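Local coordinates for Low molecular weight protein-tyrosine-phosphatase ptpA (Staphylococcus aureus, PDB 3ROF) that catalyses the hydrolysis of phosphotyrosine in proteins, releasing phosphate, and probably acts as a secreted effector that counteracts host defences, at residues H66-D71 with G134-V139; D85-M90 with D96-I101; S116-S121 with V139-D144. All blocks are in the same frame, centred on the assembly; numbering follows the deposited sequence.

Contact 1 (H66-D71 with G134-V139); sequences HNIPFD and GVYDMV
The imidazole of H66 and the phenol ring of Y136 form an offset (parallel-displaced) stack, set just where a Schellman motif ends helix 57-65. The two side chains approach from opposite directions, and their rings lie only 7° from parallel, with centroids 4.2 Å apart. The displacement decides which atoms meet: Y136 OH sits 3.2 Å above the plane of the imidazole, over its centre, while H66 CD2 lies over one face of the phenol, toward its rim, 3.4 Å from Y136 CZ. I68 adds an aliphatic touch from another direction, its CD1 reaching the edge of the tyrosine ring 4.2 Å from CE1. Y136 gets there because its CG is anti to the backbone N (chi1 177°), which carries the ring out from helix 132-153. Farther out, I62 of helix 57-65 also packs on Y136, and I68 rests on A25 and I26 of helix 19-33. The result is a surface contact joining the end of helix 57-65 to the flank of helix 132-153. What turns the chain between H66 and I68 is N67 at positive phi, with I68 N directed to L63 O and N67 N to N64 O.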
# COMPACT_ATOMS: atom_id res chain seq x y z
N HIS A 66 -5.80 -15.16 -7.98
CA HIS A 66 -5.52 -14.32 -9.16
C HIS A 66 -4.07 -14.45 -9.66
O HIS A 66 -3.61 -13.66 -10.49
CB HIS A 66 -5.90 -12.87 -8.85
CG HIS A 66 -7.35 -12.69 -8.61
ND1 HIS A 66 -8.29 -12.75 -9.61
CD2 HIS A 66 -8.04 -12.44 -7.47
CE1 HIS A 66 -9.49 -12.55 -9.10
NE2 HIS A 66 -9.36 -12.37 -7.80
N ASN A 67 -3.36 -15.45 -9.14
CA ASN A 67 -1.99 -15.72 -9.57
C ASN A 67 -1.07 -14.51 -9.42
O ASN A 67 -0.29 -14.16 -10.31
CB ASN A 67 -1.99 -16.20 -11.02
CG ASN A 67 -2.71 -17.52 -11.16
OD1 ASN A 67 -2.41 -18.46 -10.44
ND2 ASN A 67 -3.70 -17.57 -12.03
N ILE A 68 -1.14 -13.90 -8.24
CA ILE A 68 -0.32 -12.74 -7.92
C ILE A 68 0.69 -13.19 -6.84
O ILE A 68 0.30 -13.54 -5.74
CB ILE A 68 -1.18 -11.56 -7.42
CG1 ILE A 68 -2.21 -11.17 -8.48
CG2 ILE A 68 -0.29 -10.40 -7.04
CD1 ILE A 68 -3.25 -10.21 -7.94
N PRO A 69 1.99 -13.16 -7.13
CA PRO A 69 2.96 -13.60 -6.12
C PRO A 69 3.16 -12.63 -4.97
O PRO A 69 3.01 -11.41 -5.11
CB PRO A 69 4.27 -13.76 -6.92
CG PRO A 69 4.10 -12.94 -8.10
CD PRO A 69 2.64 -12.78 -8.39
N PHE A 70 3.45 -13.19 -3.81
CA PHE A 70 3.76 -12.41 -2.62
C PHE A 70 4.97 -12.98 -1.87
O PHE A 70 5.13 -12.76 -0.69
CB PHE A 70 2.54 -12.24 -1.70
CG PHE A 70 1.91 -13.52 -1.28
CD1 PHE A 70 2.24 -14.13 -0.09
CD2 PHE A 70 0.93 -14.09 -2.05
CE1 PHE A 70 1.64 -15.33 0.30
CE2 PHE A 70 0.32 -15.27 -1.66
CZ PHE A 70 0.68 -15.90 -0.49
N ASP A 71 5.86 -13.67 -2.60
CA ASP A 71 7.05 -14.29 -2.01
C ASP A 71 7.85 -13.30 -1.20
O ASP A 71 8.16 -12.21 -1.68
CB ASP A 71 7.93 -14.84 -3.12
CG ASP A 71 7.21 -15.85 -3.90
OD1 ASP A 71 7.35 -17.03 -3.53
OD2 ASP A 71 6.44 -15.45 -4.79
N GLY A 134 -13.78 -7.35 -1.56
CA GLY A 134 -14.06 -5.94 -1.67
C GLY A 134 -12.81 -5.11 -1.67
O GLY A 134 -12.69 -4.12 -2.40
N VAL A 135 -11.83 -5.49 -0.86
CA VAL A 135 -10.54 -4.80 -0.83
C VAL A 135 -9.83 -4.94 -2.17
O VAL A 135 -9.29 -3.97 -2.72
CB VAL A 135 -9.68 -5.29 0.35
CG1 VAL A 135 -8.28 -4.70 0.25
CG2 VAL A 135 -10.36 -4.96 1.69
N TYR A 136 -9.81 -6.16 -2.68
CA TYR A 136 -9.23 -6.43 -4.00
C TYR A 136 -9.86 -5.52 -5.04
O TYR A 136 -9.15 -4.88 -5.83
CB TYR A 136 -9.45 -7.91 -4.34
CG TYR A 136 -8.98 -8.32 -5.71
CD1 TYR A 136 -7.65 -8.63 -5.94
CD2 TYR A 136 -9.86 -8.40 -6.76
CE1 TYR A 136 -7.22 -9.03 -7.21
CE2 TYR A 136 -9.46 -8.78 -8.03
CZ TYR A 136 -8.15 -9.10 -8.24
OH TYR A 136 -7.76 -9.49 -9.51
N ASP A 137 -11.19 -5.44 -5.08
CA ASP A 137 -11.87 -4.61 -6.06
C ASP A 137 -11.46 -3.14 -5.89
O ASP A 137 -11.26 -2.43 -6.87
CB ASP A 137 -13.38 -4.75 -5.94
CG ASP A 137 -13.90 -6.11 -6.32
OD1 ASP A 137 -13.20 -6.91 -6.92
OD2 ASP A 137 -15.09 -6.37 -6.02
N MET A 138 -11.32 -2.68 -4.64
CA MET A 138 -10.91 -1.30 -4.39
C MET A 138 -9.50 -1.05 -4.90
O MET A 138 -9.24 -0.02 -5.56
CB MET A 138 -11.00 -0.98 -2.90
CG MET A 138 -12.43 -0.68 -2.49
SD MET A 138 -12.57 -0.49 -0.71
CE MET A 138 -14.17 0.32 -0.57
N VAL A 139 -8.56 -1.96 -4.64
CA VAL A 139 -7.22 -1.78 -5.19
C VAL A 139 -7.23 -1.76 -6.71
O VAL A 139 -6.61 -0.89 -7.33
CB VAL A 139 -6.26 -2.90 -4.70
CG1 VAL A 139 -4.88 -2.74 -5.35
CG2 VAL A 139 -6.13 -2.85 -3.19

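Contact 2 (D85-M90 with D96-I101); sequences DYIVAM and DNIKSI
The backbone bond from I101 N to N97 O, 2.9 Å long, lies in the helical turn that carries I98, whose side chain meets I87 and A89 of strand 86-89. Across the contact itself the meeting is wholly apolar, and one methyl group does the work. I98 CD1 lies 4.0 Å from I87 CG2 and 4.2 Å from A89 CB, so that the tip of a single isoleucine spans two strand residues of the same face, while V88 between them turns its side chain away. The I98 side chain is stretched out, with CG1 anti to the carbonyl carbon and CD1 continuing in an extended chain (chi2 164°), which is how the methyl bridges from helix to sheet. I87 offers its short branch: CG2 does the touching, and the two isoleucine side chains run in opposing directions and pass side by side. Here is a compact example of the first half of a beta-alpha-beta crossover, strand 86-89 to helix 92-101, with strand 108-111 to follow. The A89 side chain is also about 8 Å from that of C13, the probable nucleophile. V12 of strand 7-13 and L109 of strand 108-111 each pack on both I87 and I98, so I98 of helix 92-101 packs over three parallel strands, with 86-89 hydrogen-bonded between the other two.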
# COMPACT_ATOMS: atom_id res chain seq x y z
N ASP A 85 8.88 8.06 -1.31
CA ASP A 85 8.45 9.11 -2.23
C ASP A 85 6.93 9.28 -2.24
O ASP A 85 6.42 10.42 -2.32
CB ASP A 85 8.94 8.83 -3.64
CG ASP A 85 10.45 8.79 -3.71
OD1 ASP A 85 11.06 9.83 -3.43
OD2 ASP A 85 11.04 7.72 -3.94
N TYR A 86 6.22 8.15 -2.19
CA TYR A 86 4.76 8.14 -2.18
C TYR A 86 4.31 7.21 -1.09
O TYR A 86 4.84 6.10 -1.00
CB TYR A 86 4.20 7.67 -3.52
CG TYR A 86 4.68 8.53 -4.66
CD1 TYR A 86 3.98 9.69 -5.03
CD2 TYR A 86 5.86 8.23 -5.33
CE1 TYR A 86 4.49 10.53 -6.03
CE2 TYR A 86 6.35 9.06 -6.32
CZ TYR A 86 5.64 10.18 -6.66
OH TYR A 86 6.14 11.00 -7.66
N ILE A 87 3.39 7.67 -0.26
CA ILE A 87 2.83 6.86 0.84
C ILE A 87 1.33 6.82 0.60
O ILE A 87 0.68 7.87 0.52
CB ILE A 87 3.17 7.46 2.23
CG1 ILE A 87 4.69 7.62 2.38
CG2 ILE A 87 2.61 6.59 3.31
CD1 ILE A 87 5.07 8.29 3.61
N VAL A 88 0.77 5.61 0.50
CA VAL A 88 -0.61 5.44 0.14
C VAL A 88 -1.29 4.67 1.28
O VAL A 88 -1.11 3.46 1.44
CB VAL A 88 -0.77 4.71 -1.20
CG1 VAL A 88 -2.26 4.54 -1.54
CG2 VAL A 88 -0.03 5.48 -2.30
N ALA A 89 -2.07 5.41 2.06
CA ALA A 89 -2.75 4.92 3.24
C ALA A 89 -4.10 4.32 2.86
O ALA A 89 -4.71 4.73 1.88
CB ALA A 89 -2.98 6.08 4.19
N MET A 90 -4.61 3.41 3.70
CA MET A 90 -5.91 2.82 3.43
C MET A 90 -7.09 3.60 3.98
O MET A 90 -8.12 3.71 3.29
CB MET A 90 -5.92 1.37 3.92
CG MET A 90 -4.87 0.52 3.22
SD MET A 90 -5.28 0.30 1.48
CE MET A 90 -3.68 -0.11 0.84
N ASP A 96 -3.74 9.58 9.90
CA ASP A 96 -3.50 10.29 11.16
C ASP A 96 -2.29 9.70 11.87
O ASP A 96 -1.41 10.42 12.43
CB ASP A 96 -4.71 10.22 12.08
CG ASP A 96 -5.95 10.91 11.53
OD1 ASP A 96 -5.81 11.76 10.62
OD2 ASP A 96 -7.07 10.61 12.02
N ASN A 97 -2.26 8.37 11.97
CA ASN A 97 -1.20 7.71 12.73
C ASN A 97 0.17 7.88 12.03
O ASN A 97 1.19 8.06 12.70
CB ASN A 97 -1.49 6.22 12.96
CG ASN A 97 -2.75 5.93 13.79
OD1 ASN A 97 -3.21 4.78 13.77
ND2 ASN A 97 -3.33 6.91 14.45
N ILE A 98 0.21 7.78 10.70
CA ILE A 98 1.45 8.05 9.96
C ILE A 98 1.99 9.42 10.35
O ILE A 98 3.20 9.56 10.60
CB ILE A 98 1.20 7.97 8.46
CG1 ILE A 98 0.98 6.52 8.04
CG2 ILE A 98 2.35 8.57 7.69
CD1 ILE A 98 0.35 6.38 6.66
N LYS A 99 1.15 10.45 10.32
CA LYS A 99 1.63 11.80 10.55
C LYS A 99 2.08 12.00 11.99
O LYS A 99 2.98 12.79 12.25
CB LYS A 99 0.57 12.84 10.18
CG LYS A 99 0.23 12.85 8.71
CD LYS A 99 -0.65 14.02 8.34
CE LYS A 99 -2.09 13.85 8.80
NZ LYS A 99 -2.96 14.98 8.35
N SER A 100 1.45 11.29 12.92
CA SER A 100 1.88 11.33 14.33
C SER A 100 3.21 10.61 14.56
O SER A 100 4.05 11.05 15.33
CB SER A 100 0.82 10.68 15.21
OG SER A 100 -0.37 11.43 15.21
N ILE A 101 3.37 9.46 13.89
CA ILE A 101 4.59 8.65 14.02
C ILE A 101 5.79 9.38 13.40
O ILE A 101 6.87 9.41 14.00
CB ILE A 101 4.43 7.24 13.42
CG1 ILE A 101 3.41 6.42 14.23
CG2 ILE A 101 5.77 6.53 13.35
CD1 ILE A 101 2.87 5.24 13.44

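Contact 3 (S116-S121 with V139-D144); sequences SNMEES and VLSSCD
A relay of hydrogen bonds through two serine hydroxyls is the striking feature where S116 meets S141. S116 OG donates to S141 OG at 2.7 Å, and S141 OG in turn bonds to the carbonyl oxygen of M138 within its own helix. At the other end, M118 N donates to S116 OG over 2.9 Å at 161°, closing an ST turn within the loop. Thus S116 OG both gives and receives, and the chain of bonds leads from a loop amide to a helix carbonyl. S141 OG occupies the crowded position between the backbone N and the carbonyl carbon (chi1 79°), a rotation that lets it serve both M138 O and S116. Beside S141, the M118 side chain, bent at its last torsion, brings SD to 3.5 Å from S141 OG. One water forms a second bridge, accepting from N117 N and donating to S141 O. Alongside, S116 CB packs 3.3 Å from S142 OG, whose own hydrogen bond goes to L112 O. The result ties the loop after strand 108-111, which runs on toward the probable proton donor D125, to helix 132-153; that helix packs V139 and C143 against helix 19-33, where D144 also finds a salt bridge with R30.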
# COMPACT_ATOMS: atom_id res chain seq x y z
N SER A 116 -9.43 6.54 -7.18
CA SER A 116 -10.53 5.72 -7.57
C SER A 116 -11.79 6.55 -7.80
O SER A 116 -12.04 7.55 -7.11
CB SER A 116 -10.82 4.68 -6.48
OG SER A 116 -11.97 3.91 -6.78
N ASN A 117 -12.59 6.09 -8.76
CA ASN A 117 -13.92 6.67 -8.96
C ASN A 117 -14.96 6.15 -7.98
O ASN A 117 -16.09 6.65 -7.97
CB ASN A 117 -14.41 6.44 -10.40
CG ASN A 117 -14.77 4.98 -10.69
OD1 ASN A 117 -14.84 4.14 -9.79
ND2 ASN A 117 -14.99 4.68 -11.98
N MET A 118 -14.61 5.16 -7.16
CA MET A 118 -15.55 4.71 -6.15
C MET A 118 -15.87 5.85 -5.20
O MET A 118 -15.05 6.70 -4.93
CB MET A 118 -14.99 3.51 -5.38
CG MET A 118 -14.82 2.28 -6.25
SD MET A 118 -14.18 0.84 -5.38
CE MET A 118 -15.60 0.43 -4.37
N GLU A 119 -17.11 5.87 -4.70
CA GLU A 119 -17.56 6.95 -3.81
C GLU A 119 -16.88 6.90 -2.44
O GLU A 119 -16.70 7.94 -1.79
CB GLU A 119 -19.07 6.90 -3.64
N GLU A 120 -16.47 5.71 -2.04
CA GLU A 120 -15.85 5.49 -0.75
C GLU A 120 -14.54 6.27 -0.63
O GLU A 120 -13.82 6.42 -1.62
CB GLU A 120 -15.56 4.00 -0.55
CG GLU A 120 -16.79 3.14 -0.26
CD GLU A 120 -17.48 2.60 -1.50
OE1 GLU A 120 -17.09 2.94 -2.62
OE2 GLU A 120 -18.46 1.82 -1.32
N SER A 121 -14.22 6.72 0.59
CA SER A 121 -12.95 7.40 0.87
C SER A 121 -11.92 6.46 1.50
O SER A 121 -10.72 6.65 1.29
CB SER A 121 -13.17 8.59 1.82
N VAL A 139 -8.56 -1.96 -4.64
CA VAL A 139 -7.22 -1.78 -5.19
C VAL A 139 -7.23 -1.76 -6.71
O VAL A 139 -6.61 -0.89 -7.33
CB VAL A 139 -6.26 -2.90 -4.70
CG1 VAL A 139 -4.88 -2.74 -5.35
CG2 VAL A 139 -6.13 -2.85 -3.19
N LEU A 140 -7.97 -2.67 -7.34
CA LEU A 140 -8.02 -2.66 -8.80
C LEU A 140 -8.60 -1.36 -9.33
O LEU A 140 -8.21 -0.88 -10.40
CB LEU A 140 -8.83 -3.85 -9.34
CG LEU A 140 -7.96 -5.02 -9.78
CD1 LEU A 140 -7.11 -5.58 -8.66
CD2 LEU A 140 -8.85 -6.08 -10.39
N SER A 141 -9.52 -0.73 -8.60
CA SER A 141 -10.13 0.49 -9.08
C SER A 141 -9.15 1.66 -9.08
O SER A 141 -9.35 2.63 -9.80
CB SER A 141 -11.37 0.82 -8.28
OG SER A 141 -11.09 1.42 -7.02
N SER A 142 -8.11 1.55 -8.27
CA SER A 142 -7.10 2.60 -8.10
C SER A 142 -5.77 2.37 -8.79
O SER A 142 -5.03 3.33 -8.99
CB SER A 142 -6.79 2.79 -6.62
OG SER A 142 -7.88 3.34 -5.94
N CYS A 143 -5.46 1.11 -9.12
CA CYS A 143 -4.08 0.74 -9.35
C CYS A 143 -3.49 1.44 -10.59
O CYS A 143 -2.41 2.04 -10.48
CB CYS A 143 -3.98 -0.78 -9.46
SG CYS A 143 -2.28 -1.40 -9.52
N ASP A 144 -4.14 1.33 -11.73
CA ASP A 144 -3.55 1.97 -12.92
C ASP A 144 -3.53 3.50 -12.78
O ASP A 144 -2.59 4.13 -13.28
CB ASP A 144 -4.28 1.58 -14.17
CG ASP A 144 -3.93 0.18 -14.62
OD1 ASP A 144 -2.77 -0.21 -14.50
OD2 ASP A 144 -4.81 -0.49 -15.23
O HOH W 1 -11.44 4.30 -10.65

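Contacts 1 and 3 meet on helix 132-153 and share V139, their centres 14 Å apart; they touch where M138 CG lies 3.7 Å from M118 SD. Contact 2 lies on the other face of the parallel sheet, its centre 21 Å from that of contact 1 and 18 Å from that of contact 3. Along the chain, 66-71 comes first, then both segments of contact 2, then 116-121, and finally helix 132-153, which returns to pair with both earlier loops, so contacts 1 and 3 interlock in sequence. Together they exemplify a three-layer alpha/beta fold, with one helix closing a crossover on one face of the sheet and the long last helix gathering loops on the opposite face.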